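Local coordinates for protein HcgB (Methanococcus maripaludis, PDB 5D5P) that probably acts as the guanylyltransferase that joins a guanylyl group to the pyridinol precursor during biosynthesis of the [Fe]-hydrogenase cofactor, at residues T41-N46 / S66-P71; K51-I56 / K140-E145; S58-A63 / I153-K158; I98-R103 / L114-K119; I122-V127 / I147-R152. All blocks are in the same frame, centred on the assembly; numbering follows the deposited sequence.

Contact 1 of 5, residues T41-N46 / S66-P71; sequences TVATSN and SMLEIP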
# COMPACT_ATOMS: atom_id res chain seq x y z
N THR A 41 6.63 -18.33 0.51
CA THR A 41 5.29 -18.64 0.99
C THR A 41 4.31 -17.66 0.41
O THR A 41 4.54 -16.46 0.42
CB THR A 41 5.22 -18.60 2.54
OG1 THR A 41 5.91 -19.73 3.09
CG2 THR A 41 3.76 -18.67 3.03
N VAL A 42 3.21 -18.19 -0.14
CA VAL A 42 2.13 -17.35 -0.62
C VAL A 42 1.02 -17.41 0.43
O VAL A 42 0.55 -18.48 0.79
CB VAL A 42 1.61 -17.79 -2.00
CG1 VAL A 42 0.64 -16.78 -2.51
CG2 VAL A 42 2.80 -17.96 -2.98
N ALA A 43 0.66 -16.25 0.94
CA ALA A 43 -0.25 -16.15 2.07
C ALA A 43 -1.68 -16.24 1.58
O ALA A 43 -2.43 -15.29 1.66
CB ALA A 43 -0.02 -14.83 2.84
N THR A 44 -2.06 -17.40 1.06
CA THR A 44 -3.41 -17.64 0.57
C THR A 44 -3.74 -19.09 0.75
O THR A 44 -2.84 -19.92 0.82
CB THR A 44 -3.55 -17.28 -0.91
OG1 THR A 44 -4.93 -17.39 -1.28
CG2 THR A 44 -2.73 -18.25 -1.77
N SER A 45 -5.03 -19.41 0.81
CA SER A 45 -5.40 -20.81 0.74
C SER A 45 -6.22 -21.12 -0.51
O SER A 45 -6.72 -22.24 -0.67
CB SER A 45 -6.17 -21.18 2.00
OG SER A 45 -7.25 -20.27 2.18
N ASN A 46 -6.33 -20.14 -1.40
CA ASN A 46 -7.01 -20.31 -2.68
C ASN A 46 -6.06 -20.88 -3.74
O ASN A 46 -5.07 -20.22 -4.08
CB ASN A 46 -7.60 -18.97 -3.15
CG ASN A 46 -8.39 -19.12 -4.42
OD1 ASN A 46 -7.89 -18.92 -5.53
ND2 ASN A 46 -9.65 -19.52 -4.27
N SER A 66 5.27 -22.39 -1.62
CA SER A 66 4.25 -23.12 -0.85
C SER A 66 3.08 -22.22 -0.49
O SER A 66 3.28 -21.02 -0.34
CB SER A 66 4.87 -23.65 0.45
OG SER A 66 5.96 -24.49 0.17
N MET A 67 1.88 -22.79 -0.34
CA MET A 67 0.78 -21.99 0.24
C MET A 67 0.95 -21.96 1.74
O MET A 67 1.40 -22.92 2.33
CB MET A 67 -0.62 -22.56 -0.07
CG MET A 67 -1.20 -22.25 -1.41
SD MET A 67 -2.94 -22.79 -1.54
CE MET A 67 -2.73 -24.54 -1.23
N LEU A 68 0.44 -20.93 2.36
CA LEU A 68 0.41 -20.85 3.81
C LEU A 68 -0.69 -21.77 4.32
O LEU A 68 -1.82 -21.67 3.86
CB LEU A 68 0.16 -19.42 4.26
CG LEU A 68 0.09 -19.12 5.76
CD1 LEU A 68 1.43 -19.37 6.41
CD2 LEU A 68 -0.33 -17.70 5.95
N GLU A 69 -0.36 -22.67 5.24
CA GLU A 69 -1.37 -23.63 5.68
C GLU A 69 -2.39 -23.00 6.63
O GLU A 69 -3.57 -23.37 6.64
CB GLU A 69 -0.72 -24.79 6.45
CG GLU A 69 0.06 -25.83 5.68
CD GLU A 69 1.35 -26.17 6.41
OE1 GLU A 69 1.96 -25.26 7.01
OE2 GLU A 69 1.70 -27.37 6.44
N ILE A 70 -1.92 -22.08 7.45
CA ILE A 70 -2.75 -21.34 8.40
C ILE A 70 -3.75 -20.40 7.72
O ILE A 70 -3.37 -19.58 6.92
CB ILE A 70 -1.88 -20.50 9.37
CG1 ILE A 70 -0.93 -21.40 10.15
CG2 ILE A 70 -2.74 -19.74 10.36
CD1 ILE A 70 -0.03 -20.64 11.08
N PRO A 71 -5.05 -20.56 8.01
CA PRO A 71 -6.00 -19.60 7.42
C PRO A 71 -5.73 -18.18 7.86
O PRO A 71 -5.30 -17.94 9.00
CB PRO A 71 -7.34 -20.07 7.98
CG PRO A 71 -7.13 -21.49 8.35
CD PRO A 71 -5.71 -21.58 8.82
O HOH W 1 3.66 -21.78 4.70
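The two parallel strands of a beta-alpha-beta unit, 39-43 and 64-67 with helix 47-57 between them in the chain, run out together here, Thr-41 paired with Ser-66 and Val-42 with Met-67. Val-42 uses both its backbone N and its backbone O on the neighbouring strand: its N donates to Ser-66 O at 2.8 Å, an almost straight bond (171°), and its O accepts from Leu-68 N at 2.9 Å. Past this point the first strand turns away through an inverse gamma turn centred on Ala-43. Met-67 follows that turn. With CG beside the backbone N (chi1 -81°) and chi2 extended (-172°), it lays SD 3.7 Å from Thr-44 O and alongside the Ser-45 backbone, while Thr-44 OG1 accepts from Asn-46 N in an ST turn. Leu-68 stays close to the strand end: its CB lies 3.9 Å from Thr-41 CG2, the two side chains crossing obliquely, and CD2 sits 4.2 Å from Ala-43 CB. Phe-50 of helix 47-57 packs on Val-42 and Met-67, whereas Ala-89 of helix 81-92 packs on Thr-41 and Leu-68. Asn-46 then caps helix 47-57 through OD1 to Lys-49 N, giving the strand-turn-helix step typical of an alpha/beta fold with a parallel beta-alpha-beta crossover.

Contact 2 of 5, residues K51-I56 / K140-E145; sequences KVVSDI and KTVELE
Val-52 CG1 rests 3.7 Å from Glu-143 N and 3.9 Å from Glu-143 CB, and also meets Val-142 CG1 at 4.0 Å. The same Val-142 methyl is met by Val-53 CG2 at 3.9 Å, the two valine side chains crossing at about a right angle, so one branch of Val-142 is shared by two consecutive residues of the partner helix. One turn further along the helix, Ile-56 CD1 approaches Glu-143 CG at a looser 4.3 Å. No hydrogen bond joins the segments; the contact is apolar, with the aliphatic part of Glu-143 along its border. The two helices, 47-57 and 138-151, lie beside each other on one face of the mixed sheet of this alpha/beta fold, their local axes 9.4 Å apart and inclined by 34°. Glu-143 keeps CG anti to its own N (chi1 179°) and an extended chain, which carries the carboxylate away from the valines. Behind this layer, Val-53 packs on Ile-99 of strand 97-103, while Val-142 packs on Arg-101 of the same strand. Glu-145, one helical turn past Thr-141, holds Arg-101 NE by a salt bridge through OE1 and Ser-128 OG by a hydrogen bond through OE2.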
# COMPACT_ATOMS: atom_id res chain seq x y z
N LYS A 51 -1.77 -20.66 -7.84
CA LYS A 51 -1.19 -21.03 -9.13
C LYS A 51 -0.74 -19.80 -9.92
O LYS A 51 0.34 -19.80 -10.53
CB LYS A 51 -2.18 -21.84 -9.95
CG LYS A 51 -1.62 -22.22 -11.34
CD LYS A 51 -2.61 -22.99 -12.21
CE LYS A 51 -2.02 -23.24 -13.61
NZ LYS A 51 -0.57 -23.62 -13.57
N VAL A 52 -1.57 -18.76 -9.93
CA VAL A 52 -1.20 -17.53 -10.63
C VAL A 52 0.14 -17.01 -10.08
O VAL A 52 1.03 -16.68 -10.84
CB VAL A 52 -2.28 -16.42 -10.49
CG1 VAL A 52 -1.77 -15.08 -11.03
CG2 VAL A 52 -3.55 -16.83 -11.20
N VAL A 53 0.28 -16.95 -8.75
CA VAL A 53 1.48 -16.39 -8.15
C VAL A 53 2.68 -17.30 -8.39
O VAL A 53 3.74 -16.85 -8.79
CB VAL A 53 1.30 -16.15 -6.64
CG1 VAL A 53 2.60 -15.76 -5.97
CG2 VAL A 53 0.24 -15.05 -6.41
N SER A 54 2.48 -18.59 -8.15
CA SER A 54 3.56 -19.56 -8.25
C SER A 54 4.13 -19.61 -9.67
O SER A 54 5.35 -19.68 -9.85
CB SER A 54 3.06 -20.94 -7.80
OG SER A 54 4.08 -21.91 -7.91
N ASP A 55 3.26 -19.56 -10.67
CA ASP A 55 3.74 -19.63 -12.04
C ASP A 55 4.64 -18.45 -12.38
O ASP A 55 5.61 -18.61 -13.11
CB ASP A 55 2.57 -19.69 -13.02
CG ASP A 55 1.89 -21.05 -13.05
OD1 ASP A 55 2.46 -22.01 -12.48
OD2 ASP A 55 0.79 -21.17 -13.61
N ILE A 56 4.35 -17.28 -11.83
CA ILE A 56 5.18 -16.11 -12.12
C ILE A 56 6.49 -16.16 -11.35
O ILE A 56 7.55 -15.95 -11.91
CB ILE A 56 4.44 -14.79 -11.77
CG1 ILE A 56 3.33 -14.54 -12.79
CG2 ILE A 56 5.42 -13.62 -11.74
CD1 ILE A 56 2.33 -13.50 -12.33
N LYS A 140 -6.90 -12.56 -13.36
CA LYS A 140 -6.26 -11.52 -14.14
C LYS A 140 -5.90 -10.36 -13.21
O LYS A 140 -4.87 -9.72 -13.39
CB LYS A 140 -7.16 -11.05 -15.27
CG LYS A 140 -6.99 -11.90 -16.54
CD LYS A 140 -7.65 -11.27 -17.75
CE LYS A 140 -7.30 -12.03 -19.03
NZ LYS A 140 -7.83 -11.36 -20.25
N THR A 141 -6.71 -10.15 -12.18
CA THR A 141 -6.39 -9.12 -11.19
C THR A 141 -5.11 -9.45 -10.39
O THR A 141 -4.22 -8.61 -10.26
CB THR A 141 -7.57 -8.90 -10.23
OG1 THR A 141 -8.71 -8.45 -10.98
CG2 THR A 141 -7.20 -7.86 -9.16
N VAL A 142 -5.01 -10.68 -9.89
CA VAL A 142 -3.82 -11.07 -9.12
C VAL A 142 -2.57 -11.04 -10.02
O VAL A 142 -1.53 -10.54 -9.61
CB VAL A 142 -4.03 -12.46 -8.48
CG1 VAL A 142 -2.76 -12.94 -7.79
CG2 VAL A 142 -5.18 -12.40 -7.49
N GLU A 143 -2.70 -11.53 -11.25
CA GLU A 143 -1.60 -11.50 -12.21
C GLU A 143 -1.07 -10.08 -12.42
O GLU A 143 0.13 -9.84 -12.29
CB GLU A 143 -2.06 -12.07 -13.56
CG GLU A 143 -0.98 -12.05 -14.61
CD GLU A 143 -1.45 -12.62 -15.95
OE1 GLU A 143 -2.68 -12.64 -16.20
OE2 GLU A 143 -0.60 -13.08 -16.72
N LEU A 144 -1.96 -9.12 -12.70
CA LEU A 144 -1.55 -7.74 -12.91
C LEU A 144 -0.90 -7.16 -11.65
O LEU A 144 0.08 -6.40 -11.74
CB LEU A 144 -2.73 -6.87 -13.32
CG LEU A 144 -2.43 -5.40 -13.53
CD1 LEU A 144 -1.40 -5.28 -14.65
CD2 LEU A 144 -3.69 -4.61 -13.86
N GLU A 145 -1.45 -7.49 -10.48
CA GLU A 145 -0.90 -6.96 -9.22
C GLU A 145 0.55 -7.41 -9.11
O GLU A 145 1.43 -6.61 -8.77
CB GLU A 145 -1.68 -7.46 -7.98
CG GLU A 145 -3.04 -6.78 -7.78
CD GLU A 145 -3.89 -7.50 -6.74
OE1 GLU A 145 -3.42 -8.52 -6.17
OE2 GLU A 145 -5.03 -7.04 -6.49

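Contact 3 of 5, residues S58-A63 / I153-K158; sequences SRITDA and IGIVVK
Arg-59 reaches over to the last modelled residue, Lys-158, and spends both terminal nitrogens on a single acceptor. NH1 lies 2.7 Å from Lys-158 O, and NH2 lies 2.9 Å from that same oxygen, an end-on grip with the oxygen almost exactly in the guanidinium plane. The two bonds meet the carbonyl differently: NH2 comes within its plane, whereas NH1 stands above it. Neither is straight, with angles at the hydrogen of 148° and 137°, as expected when one atom is shared by two N-H groups. The arginine chain is extended at first and then bends at chi3 (63°), which swings the guanidinium round to the carbonyl and brings one of its faces over Val-157 CG1; that methyl is 3.7 Å from Arg-59 NH1, offset toward the rim of the flat group.

Beneath this polar end the contact is apolar. Ile-60 CD1 touches Ile-155 CG2 at 4.1 Å, the side chains crossing at an oblique slant, and Ile-60 CG2 lies 4.3 Å from Val-157 CG2. Leu-150 of helix 138-151 packs against all three of these residues, and Ile-34 of helix 24-35 also reaches Ile-60.

Several other polar groups have partners outside the two segments. Ser-58 OG bonds back to Ser-54 O and Thr-61 OG1 to Ile-57 O, both in helix 47-57; Gln-31 NE2 of helix 24-35 is bonded to Ile-153 O. Ile-155 N and Gly-154 N return to Leu-150 O and Glu-151 O, so the C-terminal tail leaves its helix through a Schellman motif, with Gly-154 at positive phi as the C-prime residue.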
# COMPACT_ATOMS: atom_id res chain seq x y z
N SER A 58 8.01 -18.62 -10.10
CA SER A 58 8.85 -19.76 -10.49
C SER A 58 9.79 -19.40 -11.62
O SER A 58 10.82 -20.04 -11.79
CB SER A 58 8.00 -20.95 -10.94
OG SER A 58 7.36 -21.54 -9.82
N ARG A 59 9.45 -18.35 -12.37
CA ARG A 59 10.28 -17.96 -13.51
C ARG A 59 11.45 -17.08 -13.10
O ARG A 59 12.36 -16.86 -13.89
CB ARG A 59 9.44 -17.23 -14.57
CG ARG A 59 8.46 -18.14 -15.30
CD ARG A 59 7.66 -17.36 -16.32
NE ARG A 59 8.53 -16.82 -17.37
CZ ARG A 59 8.13 -15.94 -18.28
NH1 ARG A 59 6.88 -15.49 -18.25
NH2 ARG A 59 8.98 -15.50 -19.20
N ILE A 60 11.44 -16.59 -11.87
CA ILE A 60 12.51 -15.69 -11.44
C ILE A 60 13.25 -16.21 -10.22
O ILE A 60 14.15 -15.54 -9.72
CB ILE A 60 12.00 -14.27 -11.18
CG1 ILE A 60 11.05 -14.25 -10.00
CG2 ILE A 60 11.32 -13.73 -12.44
CD1 ILE A 60 10.60 -12.84 -9.61
N THR A 61 12.87 -17.39 -9.73
CA THR A 61 13.55 -18.01 -8.59
C THR A 61 13.77 -19.50 -8.78
O THR A 61 13.15 -20.13 -9.64
CB THR A 61 12.75 -17.89 -7.29
OG1 THR A 61 11.56 -18.68 -7.42
CG2 THR A 61 12.36 -16.45 -6.97
N ASP A 62 14.73 -20.03 -8.03
CA ASP A 62 14.89 -21.47 -7.83
C ASP A 62 14.40 -21.84 -6.44
O ASP A 62 15.20 -22.23 -5.58
CB ASP A 62 16.35 -21.91 -7.99
CG ASP A 62 16.86 -21.70 -9.39
OD1 ASP A 62 16.19 -22.18 -10.33
OD2 ASP A 62 17.92 -21.06 -9.56
N ALA A 63 13.11 -21.67 -6.19
CA ALA A 63 12.60 -21.80 -4.83
C ALA A 63 11.54 -22.88 -4.68
O ALA A 63 10.85 -23.22 -5.64
CB ALA A 63 12.03 -20.47 -4.37
N ILE A 153 10.15 -2.60 -9.26
CA ILE A 153 11.51 -2.67 -8.73
C ILE A 153 12.48 -3.30 -9.75
O ILE A 153 13.59 -3.71 -9.39
CB ILE A 153 11.60 -3.42 -7.37
CG1 ILE A 153 10.85 -4.76 -7.36
CG2 ILE A 153 11.04 -2.52 -6.28
CD1 ILE A 153 11.59 -5.89 -8.11
N GLY A 154 12.07 -3.31 -11.01
CA GLY A 154 12.97 -3.59 -12.13
C GLY A 154 13.02 -5.04 -12.58
O GLY A 154 13.89 -5.42 -13.39
N ILE A 155 12.08 -5.84 -12.10
CA ILE A 155 11.99 -7.23 -12.55
C ILE A 155 10.86 -7.36 -13.55
O ILE A 155 9.69 -7.19 -13.20
CB ILE A 155 11.75 -8.20 -11.38
CG1 ILE A 155 12.98 -8.23 -10.47
CG2 ILE A 155 11.48 -9.60 -11.93
CD1 ILE A 155 12.86 -9.20 -9.30
N VAL A 156 11.21 -7.65 -14.81
CA VAL A 156 10.23 -7.79 -15.87
C VAL A 156 9.97 -9.25 -16.22
O VAL A 156 10.87 -9.99 -16.62
CB VAL A 156 10.67 -7.03 -17.14
CG1 VAL A 156 9.61 -7.16 -18.20
CG2 VAL A 156 10.91 -5.57 -16.82
N VAL A 157 8.71 -9.66 -16.07
CA VAL A 157 8.27 -10.99 -16.45
C VAL A 157 7.33 -10.88 -17.66
O VAL A 157 6.24 -10.31 -17.55
CB VAL A 157 7.55 -11.71 -15.29
CG1 VAL A 157 7.69 -13.21 -15.43
CG2 VAL A 157 8.14 -11.27 -13.98
N LYS A 158 7.75 -11.43 -18.79
CA LYS A 158 6.94 -11.35 -20.01
C LYS A 158 6.34 -12.70 -20.39
O LYS A 158 7.00 -13.74 -20.27
CB LYS A 158 7.77 -10.80 -21.18
CG LYS A 158 8.09 -9.31 -21.08
CD LYS A 158 6.82 -8.46 -21.18
CE LYS A 158 7.14 -6.98 -21.17
NZ LYS A 158 5.96 -6.18 -21.60

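Contact 4 of 5, residues I98-R103 / L114-K119; sequences IITRGR and LIMDKK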
# COMPACT_ATOMS: atom_id res chain seq x y z
N ILE A 98 7.77 -13.68 1.22
CA ILE A 98 6.34 -13.85 1.44
C ILE A 98 5.58 -13.00 0.43
O ILE A 98 5.85 -11.81 0.27
CB ILE A 98 5.91 -13.42 2.87
CG1 ILE A 98 6.45 -14.40 3.91
CG2 ILE A 98 4.37 -13.37 2.99
CD1 ILE A 98 7.94 -14.22 4.22
N ILE A 99 4.63 -13.61 -0.27
CA ILE A 99 3.76 -12.84 -1.14
C ILE A 99 2.38 -12.87 -0.55
O ILE A 99 1.85 -13.95 -0.26
CB ILE A 99 3.74 -13.39 -2.58
CG1 ILE A 99 5.16 -13.35 -3.12
CG2 ILE A 99 2.76 -12.52 -3.43
CD1 ILE A 99 5.32 -14.09 -4.35
N THR A 100 1.83 -11.70 -0.29
CA THR A 100 0.53 -11.62 0.37
C THR A 100 -0.40 -10.71 -0.39
O THR A 100 0.03 -9.78 -1.06
CB THR A 100 0.68 -11.09 1.83
OG1 THR A 100 -0.60 -11.00 2.43
CG2 THR A 100 1.34 -9.70 1.84
N ARG A 101 -1.70 -10.99 -0.30
CA ARG A 101 -2.65 -10.12 -0.93
C ARG A 101 -3.87 -10.08 -0.04
O ARG A 101 -4.20 -11.08 0.57
CB ARG A 101 -3.01 -10.65 -2.31
CG ARG A 101 -4.03 -9.85 -3.01
CD ARG A 101 -4.65 -10.60 -4.16
NE ARG A 101 -5.42 -9.63 -4.91
CZ ARG A 101 -6.74 -9.61 -5.01
NH1 ARG A 101 -7.48 -10.51 -4.37
NH2 ARG A 101 -7.29 -8.66 -5.74
N GLY A 102 -4.49 -8.92 0.08
CA GLY A 102 -5.69 -8.80 0.89
C GLY A 102 -6.15 -7.36 0.83
O GLY A 102 -5.66 -6.57 0.02
N ARG A 103 -7.04 -6.99 1.73
CA ARG A 103 -7.55 -5.63 1.72
C ARG A 103 -6.43 -4.64 2.05
O ARG A 103 -5.53 -4.95 2.83
CB ARG A 103 -8.70 -5.53 2.73
CG ARG A 103 -9.70 -4.52 2.40
CD ARG A 103 -10.98 -4.88 3.13
NE ARG A 103 -10.80 -4.72 4.57
CZ ARG A 103 -11.33 -5.52 5.50
NH1 ARG A 103 -12.08 -6.57 5.18
NH2 ARG A 103 -11.12 -5.23 6.80
N LEU A 114 1.61 -7.36 -1.48
CA LEU A 114 2.94 -7.03 -0.98
C LEU A 114 3.88 -8.19 -1.20
O LEU A 114 3.49 -9.37 -1.14
CB LEU A 114 2.92 -6.71 0.52
CG LEU A 114 2.07 -5.50 0.96
CD1 LEU A 114 1.99 -5.47 2.50
CD2 LEU A 114 2.66 -4.21 0.44
N ILE A 115 5.13 -7.87 -1.51
CA ILE A 115 6.22 -8.83 -1.41
C ILE A 115 7.07 -8.40 -0.22
O ILE A 115 7.54 -7.26 -0.17
CB ILE A 115 7.05 -8.88 -2.69
CG1 ILE A 115 6.14 -9.15 -3.89
CG2 ILE A 115 8.15 -9.93 -2.55
CD1 ILE A 115 6.92 -9.29 -5.23
N MET A 116 7.15 -9.30 0.75
CA MET A 116 7.84 -9.07 2.01
C MET A 116 9.01 -10.03 2.19
O MET A 116 9.02 -11.15 1.65
CB MET A 116 6.84 -9.22 3.16
CG MET A 116 5.75 -8.13 3.10
SD MET A 116 4.31 -8.58 4.10
CE MET A 116 4.97 -8.77 5.73
N ASP A 117 10.02 -9.63 2.97
CA ASP A 117 11.14 -10.54 3.18
C ASP A 117 10.96 -11.30 4.50
O ASP A 117 9.91 -11.24 5.13
CB ASP A 117 12.49 -9.79 3.13
CG ASP A 117 12.83 -9.07 4.44
OD1 ASP A 117 11.96 -8.89 5.30
OD2 ASP A 117 14.03 -8.78 4.65
N LYS A 118 12.01 -12.01 4.90
CA LYS A 118 11.89 -12.94 6.03
C LYS A 118 11.62 -12.27 7.35
O LYS A 118 11.20 -12.94 8.30
CB LYS A 118 13.17 -13.79 6.12
CG LYS A 118 14.41 -12.95 6.29
CD LYS A 118 15.67 -13.81 6.37
CE LYS A 118 16.91 -12.93 6.32
NZ LYS A 118 16.89 -11.89 7.39
N LYS A 119 11.87 -10.96 7.43
CA LYS A 119 11.59 -10.17 8.65
C LYS A 119 10.30 -9.38 8.58
O LYS A 119 9.96 -8.66 9.50
CB LYS A 119 12.72 -9.15 8.91
CG LYS A 119 14.05 -9.76 9.26
CD LYS A 119 15.07 -8.70 9.62
CE LYS A 119 16.31 -9.32 10.23
NZ LYS A 119 17.39 -8.34 10.37
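Ile-98 pairs with Met-116 through two backbone bonds, Ile-98 N to Met-116 O at 2.9 Å and Met-116 N to Ile-98 O, the latter nearly straight at 177°. Its CD1 runs on to the Asp-117 carbonyl, 3.7 Å from Asp-117 O. Next comes Ile-99, a non-hydrogen-bonded partner of Ile-115. Here the backbones still touch through a CA-H...O contact from Ile-99 CA to Leu-114 O, and the CG1 atoms of Ile-99 and Ile-115 stand 4.4 Å apart on the face toward helices 47-57 and 138-151. These are the adjoining strands 97-103 and 111-117 of a beta hairpin, antiparallel with local axes 148° apart, in the middle of the mixed sheet. At Thr-100 the hydrogen-bonded pattern returns, with Thr-100 N giving to Leu-114 O at 3.0 Å and Leu-114 N giving back to Thr-100 O. Thr-100 CG2 occupies the slot between the backbone N and carbonyl carbon (chi1 of OG1 179°), which sets the methyl 3.6 Å from Leu-114 CB, side by side, and 3.9 Å from Met-116 SD. The hydroxyl of Thr-100 turns instead to Ala-82 O, at helix 81-92, which covers this face through Val-90 on Ile-98 and Leu-87 on Met-116. Further along, Arg-101 points to the other face, where it packs on Ile-138 and Thr-141 of helix 138-151.

Contact 5 of 5, residues I122-V127 / I147-R152; sequences ILTGSV and ITALER
Thr-124 OG1 stands anti to the backbone N (chi1 -175°), while Arg-152 starts with CG between its N and carbonyl carbon (chi1 62°) and bends at chi3, so that its guanidinium doubles back alongside the threonine, the two side chains sliding past each other in opposite directions. The threonine hydroxyl donates to Ala-149 O at 2.6 Å and accepts from Arg-152 NH2 at 2.9 Å, lying within 1° of the guanidinium plane. Ala-149 CB packs on the backbone of Gly-125, 3.7 Å from Gly-125 C, and the CA atoms of the two residues are only 4.7 Å apart. Arg-152 CD lies 3.3 Å from Gly-125 O, a buried carbonyl with no hydrogen-bond partner in the model. Ser-126 CB meets Thr-148 CG2 at 3.9 Å, its hydroxyl going to Glu-145 O. Arg-152 also reaches the second subunit, NH2 to Ser-109 O and NH1 to Ser-128 O of that chain; a leucine here would probably leave those carbonyls and the Thr-124 hydroxyl without their donor. Leu-123 and Thr-124 both face Ile-115 in a classic beta bulge. Strand 122-128 sits between strand 111-117 and the second subunit, to which Ile-122 makes backbone hydrogen bonds, with helix 138-151 packed across its face.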
# COMPACT_ATOMS: atom_id res chain seq x y z
N ILE A 122 8.91 -4.62 3.80
CA ILE A 122 8.16 -4.54 2.55
C ILE A 122 9.06 -4.14 1.39
O ILE A 122 9.68 -3.08 1.43
CB ILE A 122 7.01 -3.53 2.68
CG1 ILE A 122 5.98 -4.07 3.68
CG2 ILE A 122 6.33 -3.28 1.32
CD1 ILE A 122 5.04 -2.98 4.17
N LEU A 123 9.12 -4.98 0.35
CA LEU A 123 10.04 -4.76 -0.76
C LEU A 123 9.38 -4.03 -1.93
O LEU A 123 9.98 -3.19 -2.57
CB LEU A 123 10.62 -6.10 -1.23
CG LEU A 123 11.23 -6.97 -0.14
CD1 LEU A 123 11.80 -8.22 -0.77
CD2 LEU A 123 12.36 -6.20 0.55
N THR A 124 8.13 -4.38 -2.18
CA THR A 124 7.38 -3.79 -3.29
C THR A 124 5.92 -4.20 -3.13
O THR A 124 5.61 -5.00 -2.26
CB THR A 124 7.91 -4.24 -4.66
OG1 THR A 124 7.20 -3.55 -5.70
CG2 THR A 124 7.73 -5.76 -4.88
N GLY A 125 5.03 -3.67 -3.95
CA GLY A 125 3.61 -3.92 -3.79
C GLY A 125 2.81 -3.29 -4.93
O GLY A 125 3.35 -2.58 -5.77
N SER A 126 1.50 -3.54 -4.95
CA SER A 126 0.66 -2.89 -5.93
C SER A 126 -0.78 -2.92 -5.41
O SER A 126 -1.08 -3.67 -4.49
CB SER A 126 0.76 -3.61 -7.25
OG SER A 126 0.39 -4.95 -7.03
N VAL A 127 -1.65 -2.10 -5.98
CA VAL A 127 -3.03 -2.07 -5.51
C VAL A 127 -3.99 -2.29 -6.65
O VAL A 127 -3.64 -2.10 -7.80
CB VAL A 127 -3.38 -0.74 -4.78
CG1 VAL A 127 -2.63 -0.65 -3.45
CG2 VAL A 127 -3.14 0.45 -5.68
N ILE A 147 2.72 -8.73 -11.43
CA ILE A 147 3.58 -8.24 -12.51
C ILE A 147 3.91 -6.76 -12.26
O ILE A 147 5.06 -6.33 -12.44
CB ILE A 147 2.93 -8.43 -13.88
CG1 ILE A 147 2.90 -9.92 -14.23
CG2 ILE A 147 3.71 -7.68 -14.94
CD1 ILE A 147 2.26 -10.22 -15.55
N THR A 148 2.92 -6.00 -11.82
CA THR A 148 3.14 -4.58 -11.51
C THR A 148 4.14 -4.42 -10.36
O THR A 148 5.05 -3.58 -10.43
CB THR A 148 1.81 -3.87 -11.15
OG1 THR A 148 0.98 -3.84 -12.33
CG2 THR A 148 2.06 -2.44 -10.74
N ALA A 149 3.96 -5.22 -9.31
CA ALA A 149 4.83 -5.09 -8.13
C ALA A 149 6.26 -5.45 -8.50
O ALA A 149 7.21 -4.83 -8.00
CB ALA A 149 4.32 -5.97 -6.98
N LEU A 150 6.43 -6.43 -9.39
CA LEU A 150 7.78 -6.79 -9.80
C LEU A 150 8.37 -5.74 -10.73
O LEU A 150 9.53 -5.37 -10.56
CB LEU A 150 7.81 -8.17 -10.47
CG LEU A 150 7.50 -9.33 -9.52
CD1 LEU A 150 7.21 -10.58 -10.32
CD2 LEU A 150 8.64 -9.58 -8.53
N GLU A 151 7.59 -5.24 -11.69
CA GLU A 151 8.11 -4.26 -12.66
C GLU A 151 8.61 -2.98 -12.01
O GLU A 151 9.58 -2.38 -12.48
CB GLU A 151 7.01 -3.88 -13.65
CG GLU A 151 6.70 -4.93 -14.65
CD GLU A 151 5.68 -4.47 -15.65
OE1 GLU A 151 5.03 -3.42 -15.41
OE2 GLU A 151 5.54 -5.15 -16.68
N ARG A 152 7.96 -2.58 -10.92
CA ARG A 152 8.31 -1.31 -10.31
C ARG A 152 9.60 -1.39 -9.49
O ARG A 152 10.13 -0.34 -9.13
CB ARG A 152 7.16 -0.77 -9.47
CG ARG A 152 6.78 -1.61 -8.34
CD ARG A 152 5.45 -1.11 -7.77
NE ARG A 152 5.56 0.16 -7.04
CZ ARG A 152 6.13 0.30 -5.84
NH1 ARG A 152 6.14 1.50 -5.27
NH2 ARG A 152 6.75 -0.72 -5.24

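In the fold
Contacts 1, 4 and 5 share one mixed sheet. Contact 1 joins contact 4 through Ala-43 N to Ile-99 O and Thr-41 O to Ile-99 N, both 2.9 Å; contact 4 passes to contact 5 through Ile-115 O to Leu-123 N at 2.8 Å. Contacts 1 and 5 lie about 19 Å apart between centres and do not touch. Contact 2 packs helices against this sheet: the 2.6 Å salt bridge from Glu-145 OE1 to Arg-101 NE ties it to contact 4, and Val-53 CG1 lies 3.7 Å from Val-42 CG2 of contact 1. Leu-150 CD1 of contact 5 packs on Ile-56 CG2 of contact 2 and Val-157 CG2 of contact 3, both at 3.8 Å. Contacts 3, 4 and 5 also touch the second subunit. No ligand marks the active site here.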